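Local coordinates for protein probable manganase-dependent inorganic pyrophosphatase (Clostridium perfringens, PDB 3L2B) that probably hydrolyses inorganic pyrophosphate as a family II pyrophosphatase and binds the activator diadenosine tetraphosphate through its regulatory region, at residues N37-P42 against R216-P221; L51-T56 against D194-V199; L72-T77 against V187-T192. All blocks are in the same frame, centred on the assembly; numbering follows the deposited sequence.

Contacts 1 and 2 line the same ligand pocket, with centres 9 Å apart; contact 1 uses strand 40-44 and contact 2 its antiparallel neighbour 50-55. Contact 1 is a surface contact and largely polar: its two segments meet through the tetraphosphate. Contact 2 is buried and apolar across the segments, but its loop reads the adenine with backbone groups. Contact 3, whose centre is 6 Å from that of the chain and about 20 Å from contact 1, is a partly buried meeting of two short helices with no bound ligand between them. It joins contact 2 where Thr192 follows helix 187-190, through a probable hydrogen bond from Thr192 N to Met53 O at 2.8 Å.

Contact 1. Residues N37-P42 against R216-P221; sequences NLKSIP and RYSNYP. With B4P (bis(adenosine)-5'-tetraphosphate), chain C.
Lys39 and Ser218 meet over the ligand's phosphate chain, each contributing a polar group to the same oxygen. The lysine reaches out of the turn ahead of strand 40-44 with CG beside its own backbone N and a bend at the third torsion (-69°), which brings NZ into the curve of the tetraphosphate. There the ammonium donates three hydrogen bonds, to B4P O1B (2.8 Å), O3G (2.9 Å) and O1D (2.9 Å), and so spans three successive phosphates. From the other segment Ser218 OG donates to that same O1B at 2.7 Å, while its backbone N-H gives an almost straight bond (173°) to B4P O2A at 2.7 Å. The two segments thus share O1B, Lys39 reaching on along the chain to O3G and O1D and Ser218 back to O2A, and the lysine's positive charge would offset part of the ligand's negative charge. Farther back along the lysine, CE lies 4.1 Å from Asn219 ND2, a loose contact. Beyond Lys39, Ser40 and Pro42 point toward 216-221 but stay at a looser distance, and of the two segments it is 216-221 that meets the adenine. The Tyr217 ring lies over one face of the base, CD2 being 3.3 Å from B4P C6A. Asn219 O takes a weak hydrogen bond from N6A, and Tyr220 OH, itself bonded to Thr215, accepts a weak one from Tyr217 N. Around this polar front, strand 40-44 pairs with strand 50-55, whose Met53 fits between Ser40 and Pro221, and Ile41 turns back onto helix 26-35. Strand 219-223 runs between strands 199-200 and 229-234, with Asn219 resting on Ser232 and Ala234 of the latter.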
# COMPACT_ATOMS: atom_id res chain seq x y z
N ASN A 37 -4.18 -15.99 -10.07
CA ASN A 37 -4.12 -15.08 -11.20
C ASN A 37 -5.37 -14.22 -11.36
O ASN A 37 -5.78 -13.87 -12.47
CB ASN A 37 -3.84 -15.86 -12.49
CG ASN A 37 -3.29 -14.97 -13.60
OD1 ASN A 37 -2.46 -14.10 -13.34
ND2 ASN A 37 -3.75 -15.20 -14.83
N LEU A 38 -5.97 -13.89 -10.23
CA LEU A 38 -7.21 -13.11 -10.21
C LEU A 38 -6.93 -11.62 -10.07
O LEU A 38 -5.95 -11.22 -9.47
CB LEU A 38 -8.09 -13.61 -9.07
CG LEU A 38 -8.41 -15.11 -9.10
CD1 LEU A 38 -9.07 -15.53 -7.81
CD2 LEU A 38 -9.29 -15.47 -10.30
N LYS A 39 -7.79 -10.80 -10.66
CA LYS A 39 -7.74 -9.34 -10.52
C LYS A 39 -8.77 -8.92 -9.49
O LYS A 39 -8.71 -7.84 -8.90
CB LYS A 39 -8.01 -8.64 -11.86
CG LYS A 39 -7.19 -9.22 -13.03
CD LYS A 39 -7.41 -8.50 -14.37
CE LYS A 39 -8.80 -8.73 -14.95
NZ LYS A 39 -9.05 -7.91 -16.16
N SER A 40 -9.75 -9.79 -9.29
CA SER A 40 -10.71 -9.62 -8.21
C SER A 40 -11.18 -10.96 -7.70
O SER A 40 -10.92 -12.02 -8.30
CB SER A 40 -11.90 -8.81 -8.66
OG SER A 40 -12.64 -9.57 -9.59
N ILE A 41 -11.84 -10.91 -6.55
CA ILE A 41 -12.26 -12.12 -5.85
C ILE A 41 -13.44 -11.82 -4.95
O ILE A 41 -13.44 -10.84 -4.20
CB ILE A 41 -11.11 -12.76 -5.05
CG1 ILE A 41 -11.49 -14.16 -4.56
CG2 ILE A 41 -10.71 -11.86 -3.90
CD1 ILE A 41 -10.39 -14.87 -3.78
N PRO A 42 -14.49 -12.63 -5.05
CA PRO A 42 -15.69 -12.39 -4.23
C PRO A 42 -15.50 -12.69 -2.74
O PRO A 42 -14.72 -13.55 -2.34
CB PRO A 42 -16.73 -13.31 -4.87
CG PRO A 42 -15.91 -14.42 -5.51
CD PRO A 42 -14.63 -13.79 -5.95
N ARG A 216 -19.59 -1.97 -18.01
CA ARG A 216 -18.23 -2.26 -18.54
C ARG A 216 -17.15 -2.77 -17.54
O ARG A 216 -15.96 -2.56 -17.76
CB ARG A 216 -17.68 -1.04 -19.29
CG ARG A 216 -18.32 -0.78 -20.67
CD ARG A 216 -17.65 0.42 -21.36
NE ARG A 216 -18.21 0.71 -22.67
CZ ARG A 216 -17.76 1.66 -23.50
NH1 ARG A 216 -16.72 2.42 -23.15
NH2 ARG A 216 -18.34 1.86 -24.67
N TYR A 217 -17.56 -3.47 -16.48
CA TYR A 217 -16.59 -4.24 -15.68
C TYR A 217 -16.19 -5.45 -16.47
O TYR A 217 -16.95 -5.92 -17.32
CB TYR A 217 -17.13 -4.68 -14.31
CG TYR A 217 -17.56 -3.53 -13.44
CD1 TYR A 217 -16.66 -2.55 -13.03
CD2 TYR A 217 -18.88 -3.41 -13.03
CE1 TYR A 217 -17.06 -1.48 -12.22
CE2 TYR A 217 -19.29 -2.35 -12.23
CZ TYR A 217 -18.38 -1.39 -11.84
OH TYR A 217 -18.81 -0.36 -11.03
N SER A 218 -15.01 -5.97 -16.19
CA SER A 218 -14.51 -7.11 -16.96
C SER A 218 -15.01 -8.48 -16.42
O SER A 218 -15.09 -9.45 -17.16
CB SER A 218 -12.99 -7.04 -17.04
OG SER A 218 -12.41 -7.52 -15.86
N ASN A 219 -15.40 -8.53 -15.15
CA ASN A 219 -15.92 -9.76 -14.54
C ASN A 219 -17.04 -9.50 -13.52
O ASN A 219 -17.04 -8.47 -12.83
CB ASN A 219 -14.80 -10.54 -13.84
CG ASN A 219 -13.75 -11.06 -14.79
OD1 ASN A 219 -14.02 -11.95 -15.62
ND2 ASN A 219 -12.54 -10.50 -14.69
N TYR A 220 -17.98 -10.43 -13.47
CA TYR A 220 -19.17 -10.31 -12.62
C TYR A 220 -19.42 -11.55 -11.73
O TYR A 220 -19.45 -12.67 -12.21
CB TYR A 220 -20.39 -10.03 -13.49
CG TYR A 220 -20.31 -8.73 -14.28
CD1 TYR A 220 -20.97 -7.59 -13.85
CD2 TYR A 220 -19.58 -8.66 -15.46
CE1 TYR A 220 -20.90 -6.42 -14.58
CE2 TYR A 220 -19.49 -7.49 -16.18
CZ TYR A 220 -20.15 -6.37 -15.75
OH TYR A 220 -20.05 -5.20 -16.47
N PRO A 221 -19.59 -11.34 -10.43
CA PRO A 221 -19.86 -12.54 -9.64
C PRO A 221 -21.22 -13.12 -9.95
O PRO A 221 -22.17 -12.41 -10.24
CB PRO A 221 -19.75 -12.05 -8.20
CG PRO A 221 -19.74 -10.52 -8.27
CD PRO A 221 -19.21 -10.18 -9.60
PA B4P C . -12.74 -3.39 -14.08
O1A B4P C . -13.21 -2.29 -14.93
O2A B4P C . -13.56 -4.75 -14.25
O3A B4P C . -11.19 -3.50 -14.35
PB B4P C . -10.20 -4.73 -14.09
O1B B4P C . -10.47 -5.83 -15.03
O2B B4P C . -10.24 -5.16 -12.55
O3B B4P C . -8.82 -3.99 -14.40
PG B4P C . -8.18 -3.92 -15.87
O1G B4P C . -9.27 -3.61 -16.83
O2G B4P C . -6.92 -2.97 -15.94
O3G B4P C . -7.58 -5.39 -16.08
PD B4P C . -6.69 -5.70 -17.39
O1D B4P C . -6.81 -7.13 -17.75
O2D B4P C . -7.08 -4.70 -18.58
O5E B4P C . -12.95 -2.93 -12.57
C5E B4P C . -12.11 -1.92 -12.01
C4E B4P C . -12.38 -1.89 -10.51
O4E B4P C . -13.77 -1.76 -10.28
C3E B4P C . -11.99 -3.20 -9.86
O3E B4P C . -10.73 -3.07 -9.27
C2E B4P C . -13.07 -3.49 -8.85
O2E B4P C . -12.73 -2.95 -7.59
C1E B4P C . -14.29 -2.76 -9.36
N9A B4P C . -15.20 -3.77 -9.95
C8A B4P C . -14.85 -4.77 -10.81
N7A B4P C . -15.93 -5.54 -11.13
C5A B4P C . -16.99 -5.04 -10.50
C6A B4P C . -18.42 -5.36 -10.40
N6A B4P C . -18.94 -6.38 -11.08
N1A B4P C . -19.20 -4.60 -9.59
C2A B4P C . -18.69 -3.56 -8.91
N3A B4P C . -17.40 -3.22 -8.95
C4A B4P C . -16.50 -3.89 -9.70
O5F B4P C . -5.24 -5.38 -16.84
C5F B4P C . -4.75 -6.10 -15.72
C4F B4P C . -3.38 -5.57 -15.40
O4F B4P C . -2.49 -5.89 -16.47
C3F B4P C . -3.40 -4.07 -15.23
O3F B4P C . -3.44 -3.71 -13.85
C2F B4P C . -2.10 -3.62 -15.89
O2F B4P C . -1.13 -3.58 -14.86
C1F B4P C . -1.79 -4.71 -16.91
N9B B4P C . -2.21 -4.21 -18.23
C8B B4P C . -3.33 -3.52 -18.53
N7B B4P C . -3.34 -3.20 -19.85
C5B B4P C . -2.23 -3.66 -20.41
C6B B4P C . -1.63 -3.65 -21.75
N6B B4P C . -2.25 -3.06 -22.79
N1B B4P C . -0.44 -4.25 -21.91
C2B B4P C . 0.20 -4.85 -20.90
N3B B4P C . -0.28 -4.88 -19.64
C4B B4P C . -1.47 -4.32 -19.34

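Contact 2. Residues L51-T56 against D194-V199. With B4P (bis(adenosine)-5'-tetraphosphate), chain C.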
# COMPACT_ATOMS: atom_id res chain seq x y z
N LEU A 51 -21.10 -11.00 0.08
CA LEU A 51 -21.03 -9.76 0.86
C LEU A 51 -20.42 -8.61 0.05
O LEU A 51 -20.74 -7.45 0.24
CB LEU A 51 -20.21 -9.97 2.12
CG LEU A 51 -20.81 -10.83 3.22
CD1 LEU A 51 -19.76 -10.96 4.33
CD2 LEU A 51 -22.17 -10.28 3.77
N GLY A 52 -19.52 -8.97 -0.87
CA GLY A 52 -18.83 -7.98 -1.71
C GLY A 52 -17.74 -8.56 -2.58
O GLY A 52 -17.68 -9.77 -2.85
N MET A 53 -16.84 -7.67 -3.00
CA MET A 53 -15.75 -8.02 -3.91
C MET A 53 -14.46 -7.23 -3.62
O MET A 53 -14.49 -6.03 -3.33
CB MET A 53 -16.18 -7.78 -5.35
CG MET A 53 -15.12 -8.18 -6.37
SD MET A 53 -15.41 -7.39 -7.98
CE MET A 53 -16.08 -8.76 -8.94
N LEU A 54 -13.35 -7.96 -3.68
CA LEU A 54 -12.02 -7.42 -3.49
C LEU A 54 -11.25 -7.29 -4.83
O LEU A 54 -11.13 -8.24 -5.58
CB LEU A 54 -11.21 -8.30 -2.54
CG LEU A 54 -9.95 -7.56 -2.06
CD1 LEU A 54 -10.33 -6.42 -1.12
CD2 LEU A 54 -8.92 -8.52 -1.44
N SER A 55 -10.75 -6.11 -5.10
CA SER A 55 -9.83 -5.92 -6.23
C SER A 55 -8.57 -5.19 -5.79
O SER A 55 -8.50 -4.65 -4.68
CB SER A 55 -10.47 -5.06 -7.28
OG SER A 55 -10.33 -3.71 -6.85
N THR A 56 -7.62 -5.08 -6.71
CA THR A 56 -6.43 -4.27 -6.41
C THR A 56 -6.74 -2.77 -6.36
O THR A 56 -5.96 -2.04 -5.80
CB THR A 56 -5.25 -4.52 -7.36
OG1 THR A 56 -5.60 -4.08 -8.67
CG2 THR A 56 -4.87 -6.00 -7.37
N ASP A 194 -21.18 -1.62 -1.79
CA ASP A 194 -22.25 -0.89 -2.46
C ASP A 194 -22.05 -0.87 -3.96
O ASP A 194 -20.93 -0.74 -4.45
CB ASP A 194 -22.30 0.53 -1.91
CG ASP A 194 -22.51 0.55 -0.41
OD1 ASP A 194 -23.56 0.02 0.03
OD2 ASP A 194 -21.62 1.06 0.31
N ASN A 195 -23.15 -1.02 -4.68
CA ASN A 195 -23.14 -0.96 -6.14
C ASN A 195 -22.23 -2.04 -6.78
O ASN A 195 -21.71 -1.88 -7.88
CB ASN A 195 -22.75 0.45 -6.61
CG ASN A 195 -23.36 1.56 -5.71
OD1 ASN A 195 -22.64 2.25 -4.98
ND2 ASN A 195 -24.68 1.70 -5.74
N LEU A 196 -22.04 -3.12 -6.05
CA LEU A 196 -21.45 -4.33 -6.62
C LEU A 196 -22.48 -4.84 -7.58
O LEU A 196 -23.66 -4.90 -7.26
CB LEU A 196 -21.13 -5.37 -5.54
CG LEU A 196 -20.51 -6.68 -6.00
CD1 LEU A 196 -19.31 -6.50 -6.94
CD2 LEU A 196 -20.09 -7.49 -4.81
N VAL A 197 -22.04 -5.15 -8.79
CA VAL A 197 -22.95 -5.68 -9.79
C VAL A 197 -22.70 -7.17 -9.96
O VAL A 197 -21.62 -7.59 -10.36
CB VAL A 197 -22.78 -4.94 -11.14
CG1 VAL A 197 -23.76 -5.48 -12.17
CG2 VAL A 197 -22.97 -3.42 -10.94
N ALA A 198 -23.71 -7.95 -9.59
CA ALA A 198 -23.69 -9.40 -9.67
C ALA A 198 -24.75 -9.85 -10.63
O ALA A 198 -25.69 -9.13 -10.90
CB ALA A 198 -23.95 -10.00 -8.32
N VAL A 199 -24.60 -11.07 -11.12
CA VAL A 199 -25.62 -11.70 -11.94
C VAL A 199 -26.05 -13.02 -11.30
O VAL A 199 -25.32 -13.63 -10.53
CB VAL A 199 -25.14 -11.91 -13.38
CG1 VAL A 199 -24.64 -10.62 -13.96
CG2 VAL A 199 -24.06 -12.95 -13.45
PA B4P C . -12.74 -3.39 -14.08
O1A B4P C . -13.21 -2.29 -14.93
O2A B4P C . -13.56 -4.75 -14.25
O3A B4P C . -11.19 -3.50 -14.35
PB B4P C . -10.20 -4.73 -14.09
O1B B4P C . -10.47 -5.83 -15.03
O2B B4P C . -10.24 -5.16 -12.55
O3B B4P C . -8.82 -3.99 -14.40
PG B4P C . -8.18 -3.92 -15.87
O1G B4P C . -9.27 -3.61 -16.83
O2G B4P C . -6.92 -2.97 -15.94
O3G B4P C . -7.58 -5.39 -16.08
PD B4P C . -6.69 -5.70 -17.39
O1D B4P C . -6.81 -7.13 -17.75
O2D B4P C . -7.08 -4.70 -18.58
O5E B4P C . -12.95 -2.93 -12.57
C5E B4P C . -12.11 -1.92 -12.01
C4E B4P C . -12.38 -1.89 -10.51
O4E B4P C . -13.77 -1.76 -10.28
C3E B4P C . -11.99 -3.20 -9.86
O3E B4P C . -10.73 -3.07 -9.27
C2E B4P C . -13.07 -3.49 -8.85
O2E B4P C . -12.73 -2.95 -7.59
C1E B4P C . -14.29 -2.76 -9.36
N9A B4P C . -15.20 -3.77 -9.95
C8A B4P C . -14.85 -4.77 -10.81
N7A B4P C . -15.93 -5.54 -11.13
C5A B4P C . -16.99 -5.04 -10.50
C6A B4P C . -18.42 -5.36 -10.40
N6A B4P C . -18.94 -6.38 -11.08
N1A B4P C . -19.20 -4.60 -9.59
C2A B4P C . -18.69 -3.56 -8.91
N3A B4P C . -17.40 -3.22 -8.95
C4A B4P C . -16.50 -3.89 -9.70
O5F B4P C . -5.24 -5.38 -16.84
C5F B4P C . -4.75 -6.10 -15.72
C4F B4P C . -3.38 -5.57 -15.40
O4F B4P C . -2.49 -5.89 -16.47
C3F B4P C . -3.40 -4.07 -15.23
O3F B4P C . -3.44 -3.71 -13.85
C2F B4P C . -2.10 -3.62 -15.89
O2F B4P C . -1.13 -3.58 -14.86
C1F B4P C . -1.79 -4.71 -16.91
N9B B4P C . -2.21 -4.21 -18.23
C8B B4P C . -3.33 -3.52 -18.53
N7B B4P C . -3.34 -3.20 -19.85
C5B B4P C . -2.23 -3.66 -20.41
C6B B4P C . -1.63 -3.65 -21.75
N6B B4P C . -2.25 -3.06 -22.79
N1B B4P C . -0.44 -4.25 -21.91
C2B B4P C . 0.20 -4.85 -20.90
N3B B4P C . -0.28 -4.88 -19.64
C4B B4P C . -1.47 -4.32 -19.34
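Leu196 pushes its two methyl groups against the backbone and side chain of strand 50-55. CD2 lies on the glycine, 3.4 Å from Gly52 CA, where no side chain intervenes, while CD1 comes alongside Met53 with a distance of 3.7 Å to Met53 CB. With CG trans to the backbone N (chi1 180°), the leucine extends away from its loop and both methyls face the start of the Met53 side chain from one side. CD1 serves a second surface as well, sitting 3.3 Å from B4P N1A over one face of the adenine. Met53 covers the same face farther along: its chain is extended through the first two torsions and bends at the third (-104°), leaving SD 3.7 Å from B4P N7A. Tyr217 lies on the opposite face, so the base is sandwiched between the aromatic ring and the pair Leu196 and Met53. The edge of the base is read by the backbone of Val197. Its N-H donates to B4P N1A at 3.0 Å, nearly straight at 174°, and its C=O accepts from N6A at 3.0 Å. Backbone bonds outside this shell tie it into the fold: Met53 is bonded to Thr192, and Val199 pairs with Pro221. Strand 50-55 also carries a classic beta bulge, where two residues, Leu51 and Gly52, are set against the single Val43 of strand 40-44. At the far end of the strand, Ser55 takes the N-cap position of helix 56-64 close to the ribose, and Thr56 meets its counterpart in the second subunit. An adenine enclosed by hydrophobic side chains, with its N1 and N6 edge satisfied by main-chain groups, is characteristic of nucleotide sites in paired CBS domains.

Contact 3. Residues L72-T77 against V187-T192; sequences LAKSAT and VDYVMT
Ser75 sets its CB over one face of the Tyr189 ring, a CH-pi contact with the carbon 3.8 Å from the ring centroid and 24° off the normal. The carbon is displaced toward the CG side of the ring, 3.5 Å from Tyr189 CG, so the serine covers the root of the aromatic group and leaves its phenol end to Lys74. Tyr189 attains this position with its ring carbon CG trans to the backbone N (chi1 -175°), stretched out from the short, weakly bonded helical turn at about 187-190. The lysine side chain crosses the tyrosine at a slant: Lys74 CB is 3.7 Å from Tyr189 OH, with CD similarly near, but the chain then leads outward, and NZ makes a long, weak ion pair with Asp68. Ser75 OG does not engage the ring. It is bonded to Ile71 O, and it accepts from Thr77 OG1 at 2.7 Å, which ties the serine to both the last helical turn and the residues that leave it. Within its own turn, Val187 O receives two backbone hydrogen bonds, from Val190 N and Met191 N, and Val187 and Val190 turn toward helix 26-35 and strand 50-55. The contact therefore joins the end of helix 71-74 to the segment that leads into Thr192 at the nucleotide pocket. Helix 71-74 ends in a Schellman motif, with Ala76 at positive phi, Thr77 N bonded to Leu72 O (3.1 Å) and Ala76 N to Ala73 O: a helix C-terminus packed against one tyrosine of a neighbouring helical turn.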
# COMPACT_ATOMS: atom_id res chain seq x y z
N LEU A 72 -7.66 0.42 12.55
CA LEU A 72 -7.75 -0.90 13.22
C LEU A 72 -9.09 -0.96 13.98
O LEU A 72 -9.75 -1.99 14.01
CB LEU A 72 -6.54 -1.21 14.12
CG LEU A 72 -5.18 -1.41 13.41
CD1 LEU A 72 -4.08 -1.81 14.40
CD2 LEU A 72 -5.24 -2.46 12.29
N ALA A 73 -9.49 0.18 14.53
CA ALA A 73 -10.74 0.28 15.30
C ALA A 73 -11.93 0.23 14.36
O ALA A 73 -12.88 -0.55 14.53
CB ALA A 73 -10.78 1.59 16.12
N LYS A 74 -11.85 1.08 13.34
CA LYS A 74 -12.95 1.22 12.39
C LYS A 74 -13.21 -0.09 11.67
O LYS A 74 -14.33 -0.35 11.23
CB LYS A 74 -12.68 2.33 11.37
CG LYS A 74 -12.80 3.75 11.93
CD LYS A 74 -12.97 4.79 10.80
CE LYS A 74 -13.66 6.10 11.27
NZ LYS A 74 -13.08 6.70 12.52
N SER A 75 -12.16 -0.90 11.53
CA SER A 75 -12.25 -2.14 10.75
C SER A 75 -12.42 -3.36 11.64
O SER A 75 -12.49 -4.49 11.17
CB SER A 75 -10.99 -2.34 9.92
OG SER A 75 -9.85 -2.59 10.75
N ALA A 76 -12.41 -3.14 12.95
CA ALA A 76 -12.40 -4.27 13.89
C ALA A 76 -11.36 -5.32 13.52
O ALA A 76 -11.63 -6.52 13.63
CB ALA A 76 -13.80 -4.93 13.95
N THR A 77 -10.18 -4.90 13.08
CA THR A 77 -9.14 -5.87 12.73
C THR A 77 -8.88 -6.79 13.92
O THR A 77 -8.80 -6.36 15.08
CB THR A 77 -7.81 -5.21 12.25
OG1 THR A 77 -8.04 -4.52 11.02
CG2 THR A 77 -6.71 -6.27 12.02
N VAL A 187 -10.78 -8.06 4.73
CA VAL A 187 -11.21 -7.67 3.40
C VAL A 187 -12.54 -6.92 3.44
O VAL A 187 -12.76 -6.02 2.60
CB VAL A 187 -11.26 -8.87 2.39
CG1 VAL A 187 -9.82 -9.37 2.07
CG2 VAL A 187 -12.10 -9.97 2.92
N ASP A 188 -13.41 -7.22 4.41
CA ASP A 188 -14.75 -6.60 4.43
C ASP A 188 -14.71 -5.13 4.81
O ASP A 188 -15.68 -4.41 4.59
CB ASP A 188 -15.78 -7.36 5.28
CG ASP A 188 -15.56 -7.21 6.78
OD1 ASP A 188 -16.48 -7.52 7.54
OD2 ASP A 188 -14.45 -6.84 7.21
N TYR A 189 -13.59 -4.67 5.33
CA TYR A 189 -13.44 -3.22 5.54
C TYR A 189 -13.14 -2.52 4.23
O TYR A 189 -13.47 -1.36 4.05
CB TYR A 189 -12.34 -2.89 6.52
CG TYR A 189 -12.24 -1.40 6.84
CD1 TYR A 189 -13.25 -0.75 7.52
CD2 TYR A 189 -11.12 -0.66 6.46
CE1 TYR A 189 -13.14 0.62 7.86
CE2 TYR A 189 -11.01 0.72 6.77
CZ TYR A 189 -12.02 1.34 7.48
OH TYR A 189 -11.91 2.69 7.80
N VAL A 190 -12.53 -3.26 3.32
CA VAL A 190 -11.87 -2.68 2.12
C VAL A 190 -12.64 -2.94 0.83
O VAL A 190 -12.63 -2.16 -0.11
CB VAL A 190 -10.44 -3.25 2.03
CG1 VAL A 190 -9.90 -3.21 0.60
CG2 VAL A 190 -9.54 -2.48 2.95
N MET A 191 -13.34 -4.06 0.81
CA MET A 191 -14.00 -4.56 -0.39
C MET A 191 -15.08 -3.61 -0.87
O MET A 191 -15.66 -2.85 -0.11
CB MET A 191 -14.61 -5.95 -0.12
CG MET A 191 -15.88 -5.90 0.74
SD MET A 191 -16.40 -7.51 1.41
CE MET A 191 -17.78 -6.88 2.37
N THR A 192 -15.34 -3.67 -2.16
CA THR A 192 -16.53 -3.04 -2.75
C THR A 192 -17.78 -3.74 -2.21
O THR A 192 -17.93 -4.94 -2.36
CB THR A 192 -16.51 -3.12 -4.32
OG1 THR A 192 -15.27 -2.60 -4.84
CG2 THR A 192 -17.70 -2.35 -4.93